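Local structure of putative adhesin (Bacteroides thetaiotaomicron, 4QDG) at residues Leu226-Thr237 with Ile248-Leu257. The protein is a putative adhesin and probable outer-membrane lipoprotein of the FimB/Mfa2 family, probably acting as an anchor component of a type of pilus. Numbering follows the deposited sequence. Where two conformers were deposited one is given.
Sequences LMVRDWYSPKLT and INIPLINYLL
Leu-236 and Ile-250 sit side by side as a pair in an antiparallel beta hairpin whose second strand, 246-251, is an outermost strand of a four-stranded sheet and is followed directly by helix 252-263, with Pro-251 at its N-cap position. The two residues form a hydrogen-bonded pair: Leu-236 N reaches Ile-250 O at 3.0 Å, and Ile-250 N returns the bond to Leu-236 O, while Leu-236 CB touches Ile-250 CG1 at 3.9 Å. At the strand-to-helix junction the regular pairing ends. Leu-252 N still bonds to Pro-234 O, but at an N-H...O angle of 132°, and water 2 links that same carbonyl to Ile-253 N, tying the first turn of the helix to the hairpin. Water 1 likewise joins Ser-233 OG to Asn-254 OD1.

The apolar contacts centre on Ile-253. Its chi1 of -68°, with CG1 anti to the carbonyl carbon, puts CG1 and CD1 against the CG-CD edge of Pro-234, CD1 3.8 Å from CG, with CD1 also meeting the backbone of Met-227; CG2 meets Val-228 CG2 at 3.7 Å. Val-228 CG2 also touches Leu-257 CD1, one turn further along. Leu-226 crosses Leu-256 at about a right angle, their CD1 methyls 3.9 Å apart. This end of the contact borders the magnesium site of Asn-151, Leu-273 and Glu-276, with Leu-226 beside Asn-151 and Val-228 against Leu-273.

On the sheet face of Lys-235 and Pro-251, Thr-237 and Asn-249 lie side by side, and Thr-237 OG1 donates to Asn-249 OD1 at 3.0 Å, tilted 20° from the amide carbonyl plane.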
# COMPACT_ATOMS: atom_id res chain seq x y z
N LEU A 226 3.45 5.00 -0.54
CA LEU A 226 3.50 6.45 -0.36
C LEU A 226 4.64 6.77 0.61
O LEU A 226 4.63 6.31 1.76
CB LEU A 226 2.17 6.97 0.18
CG LEU A 226 0.96 6.83 -0.75
CD1 LEU A 226 -0.34 7.24 -0.01
CD2 LEU A 226 1.19 7.64 -2.06
N MSE A 227 5.69 7.46 0.13
CA MSE A 227 6.86 7.80 0.93
C MSE A 227 7.26 9.25 0.80
O MSE A 227 7.25 9.80 -0.29
CB MSE A 227 8.09 6.96 0.52
CG MSE A 227 7.94 5.48 0.78
SE MSE A 227 9.65 4.54 0.79
CE MSE A 227 10.33 5.02 2.65
N VAL A 228 7.72 9.85 1.91
CA VAL A 228 8.36 11.17 1.89
C VAL A 228 9.82 10.91 1.46
O VAL A 228 10.52 10.16 2.14
CB VAL A 228 8.29 11.89 3.26
CG1 VAL A 228 9.13 13.17 3.24
CG2 VAL A 228 6.85 12.20 3.67
N ARG A 229 10.26 11.48 0.36
CA ARG A 229 11.66 11.37 -0.09
C ARG A 229 12.01 12.62 -0.86
O ARG A 229 11.11 13.30 -1.35
CB ARG A 229 11.94 10.10 -0.90
CG ARG A 229 11.15 10.01 -2.18
CD ARG A 229 10.68 8.60 -2.36
NE ARG A 229 10.07 8.36 -3.67
CZ ARG A 229 8.77 8.41 -3.92
NH1 ARG A 229 7.92 8.78 -2.97
NH2 ARG A 229 8.30 8.10 -5.11
N ASP A 230 13.30 12.96 -0.96
CA ASP A 230 13.67 14.20 -1.62
C ASP A 230 13.76 14.05 -3.16
O ASP A 230 13.84 15.08 -3.82
CB ASP A 230 14.94 14.86 -1.00
CG ASP A 230 16.20 14.01 -0.90
OD1 ASP A 230 16.38 13.10 -1.75
OD2 ASP A 230 17.04 14.30 -0.01
N TRP A 231 13.66 12.82 -3.72
CA TRP A 231 13.78 12.62 -5.17
C TRP A 231 12.44 12.53 -5.92
O TRP A 231 12.44 12.60 -7.15
CB TRP A 231 14.68 11.42 -5.52
CG TRP A 231 14.33 10.12 -4.87
CD1 TRP A 231 14.84 9.63 -3.70
CD2 TRP A 231 13.48 9.09 -5.40
NE1 TRP A 231 14.32 8.37 -3.45
CE2 TRP A 231 13.52 8.01 -4.50
CE3 TRP A 231 12.68 8.99 -6.56
CZ2 TRP A 231 12.78 6.83 -4.71
CZ3 TRP A 231 11.94 7.83 -6.76
CH2 TRP A 231 12.00 6.77 -5.84
N TYR A 232 11.31 12.41 -5.23
CA TYR A 232 10.01 12.43 -5.89
C TYR A 232 8.95 13.00 -4.99
O TYR A 232 8.89 12.70 -3.81
CB TYR A 232 9.54 11.07 -6.46
CG TYR A 232 8.75 11.28 -7.74
CD1 TYR A 232 9.40 11.49 -8.95
CD2 TYR A 232 7.36 11.43 -7.71
CE1 TYR A 232 8.70 11.80 -10.10
CE2 TYR A 232 6.65 11.76 -8.86
CZ TYR A 232 7.33 11.92 -10.06
OH TYR A 232 6.70 12.24 -11.23
N SER A 233 8.11 13.84 -5.60
CA SER A 233 6.97 14.50 -4.97
C SER A 233 5.70 14.02 -5.71
O SER A 233 5.34 14.57 -6.75
CB SER A 233 7.15 16.02 -5.02
OG SER A 233 6.11 16.67 -4.30
N PRO A 234 5.05 12.93 -5.23
CA PRO A 234 3.84 12.42 -5.93
C PRO A 234 2.74 13.48 -6.07
O PRO A 234 2.51 14.30 -5.14
CB PRO A 234 3.37 11.26 -5.04
CG PRO A 234 4.53 10.93 -4.18
CD PRO A 234 5.35 12.14 -4.02
N LYS A 235 2.08 13.46 -7.24
CA LYS A 235 1.05 14.42 -7.56
C LYS A 235 -0.33 13.79 -7.80
O LYS A 235 -0.44 12.73 -8.41
CB LYS A 235 1.45 15.23 -8.81
CG LYS A 235 2.67 16.13 -8.62
CD LYS A 235 2.33 17.47 -7.96
CE LYS A 235 3.54 18.35 -7.78
NZ LYS A 235 4.41 17.88 -6.67
N LEU A 236 -1.39 14.49 -7.32
CA LEU A 236 -2.78 14.13 -7.59
C LEU A 236 -3.25 15.19 -8.57
O LEU A 236 -3.08 16.39 -8.32
CB LEU A 236 -3.70 14.02 -6.38
CG LEU A 236 -5.21 13.96 -6.71
CD1 LEU A 236 -5.60 12.60 -7.32
CD2 LEU A 236 -6.05 14.25 -5.49
N THR A 237 -3.77 14.75 -9.73
CA THR A 237 -4.22 15.70 -10.77
C THR A 237 -5.66 15.40 -11.17
O THR A 237 -6.01 14.24 -11.39
CB THR A 237 -3.27 15.66 -12.00
OG1 THR A 237 -1.94 15.96 -11.56
CG2 THR A 237 -3.65 16.67 -13.07
N ILE A 248 -7.30 20.66 -10.17
CA ILE A 248 -6.55 20.19 -8.99
C ILE A 248 -5.22 19.59 -9.49
O ILE A 248 -5.19 18.79 -10.43
CB ILE A 248 -7.36 19.19 -8.09
CG1 ILE A 248 -8.67 19.81 -7.58
CG2 ILE A 248 -6.53 18.70 -6.90
CD1 ILE A 248 -9.81 18.81 -7.37
N ASN A 249 -4.12 20.03 -8.87
CA ASN A 249 -2.77 19.58 -9.15
C ASN A 249 -1.97 19.85 -7.90
O ASN A 249 -1.41 20.94 -7.72
CB ASN A 249 -2.15 20.23 -10.38
CG ASN A 249 -0.78 19.68 -10.72
OD1 ASN A 249 -0.57 18.47 -10.79
ND2 ASN A 249 0.17 20.55 -10.97
N ILE A 250 -1.93 18.85 -7.02
CA ILE A 250 -1.35 19.04 -5.70
C ILE A 250 -0.27 18.03 -5.37
O ILE A 250 -0.31 16.90 -5.86
CB ILE A 250 -2.50 18.93 -4.64
CG1 ILE A 250 -3.22 17.55 -4.70
CG2 ILE A 250 -3.49 20.10 -4.74
CD1 ILE A 250 -3.67 17.00 -3.44
N PRO A 251 0.65 18.39 -4.44
CA PRO A 251 1.58 17.37 -3.93
C PRO A 251 0.80 16.52 -2.91
O PRO A 251 0.53 16.95 -1.78
CB PRO A 251 2.74 18.19 -3.33
CG PRO A 251 2.19 19.58 -3.14
CD PRO A 251 0.83 19.69 -3.75
N LEU A 252 0.36 15.35 -3.38
CA LEU A 252 -0.47 14.39 -2.67
C LEU A 252 0.00 14.07 -1.23
O LEU A 252 -0.83 14.05 -0.33
CB LEU A 252 -0.56 13.07 -3.49
CG LEU A 252 -1.28 11.86 -2.87
CD1 LEU A 252 -2.77 12.16 -2.57
CD2 LEU A 252 -1.20 10.69 -3.78
N ILE A 253 1.31 13.83 -1.02
CA ILE A 253 1.86 13.43 0.28
C ILE A 253 1.75 14.58 1.31
O ILE A 253 1.29 14.35 2.44
CB ILE A 253 3.28 12.86 0.13
CG1 ILE A 253 3.18 11.52 -0.63
CG2 ILE A 253 3.94 12.68 1.50
CD1 ILE A 253 4.19 10.59 -0.44
N ASN A 254 2.06 15.80 0.88
CA ASN A 254 1.94 17.01 1.69
C ASN A 254 0.52 17.24 2.18
O ASN A 254 0.33 17.62 3.33
CB ASN A 254 2.38 18.24 0.89
CG ASN A 254 3.86 18.28 0.59
OD1 ASN A 254 4.60 17.30 0.71
ND2 ASN A 254 4.31 19.42 0.11
N TYR A 255 -0.47 16.99 1.31
CA TYR A 255 -1.89 17.17 1.62
C TYR A 255 -2.32 16.11 2.62
O TYR A 255 -2.93 16.48 3.59
CB TYR A 255 -2.74 17.15 0.32
CG TYR A 255 -2.88 18.53 -0.28
CD1 TYR A 255 -1.78 19.20 -0.81
CD2 TYR A 255 -4.09 19.22 -0.22
CE1 TYR A 255 -1.89 20.51 -1.30
CE2 TYR A 255 -4.20 20.54 -0.66
CZ TYR A 255 -3.10 21.17 -1.23
OH TYR A 255 -3.22 22.45 -1.73
N LEU A 256 -1.86 14.86 2.48
CA LEU A 256 -2.25 13.80 3.44
C LEU A 256 -1.63 14.05 4.81
O LEU A 256 -2.25 13.74 5.82
CB LEU A 256 -1.87 12.38 2.97
CG LEU A 256 -2.42 11.92 1.62
CD1 LEU A 256 -1.83 10.58 1.26
CD2 LEU A 256 -3.93 11.87 1.61
N LEU A 257 -0.41 14.60 4.83
CA LEU A 257 0.31 14.89 6.06
C LEU A 257 -0.35 16.09 6.77
O LEU A 257 -0.09 16.25 7.96
CB LEU A 257 1.82 15.13 5.79
CG LEU A 257 2.66 13.90 5.35
CD1 LEU A 257 4.09 14.31 5.00
CD2 LEU A 257 2.66 12.78 6.40
O HOH W 1 5.43 16.23 -1.63
O HOH W 2 3.42 14.74 -2.73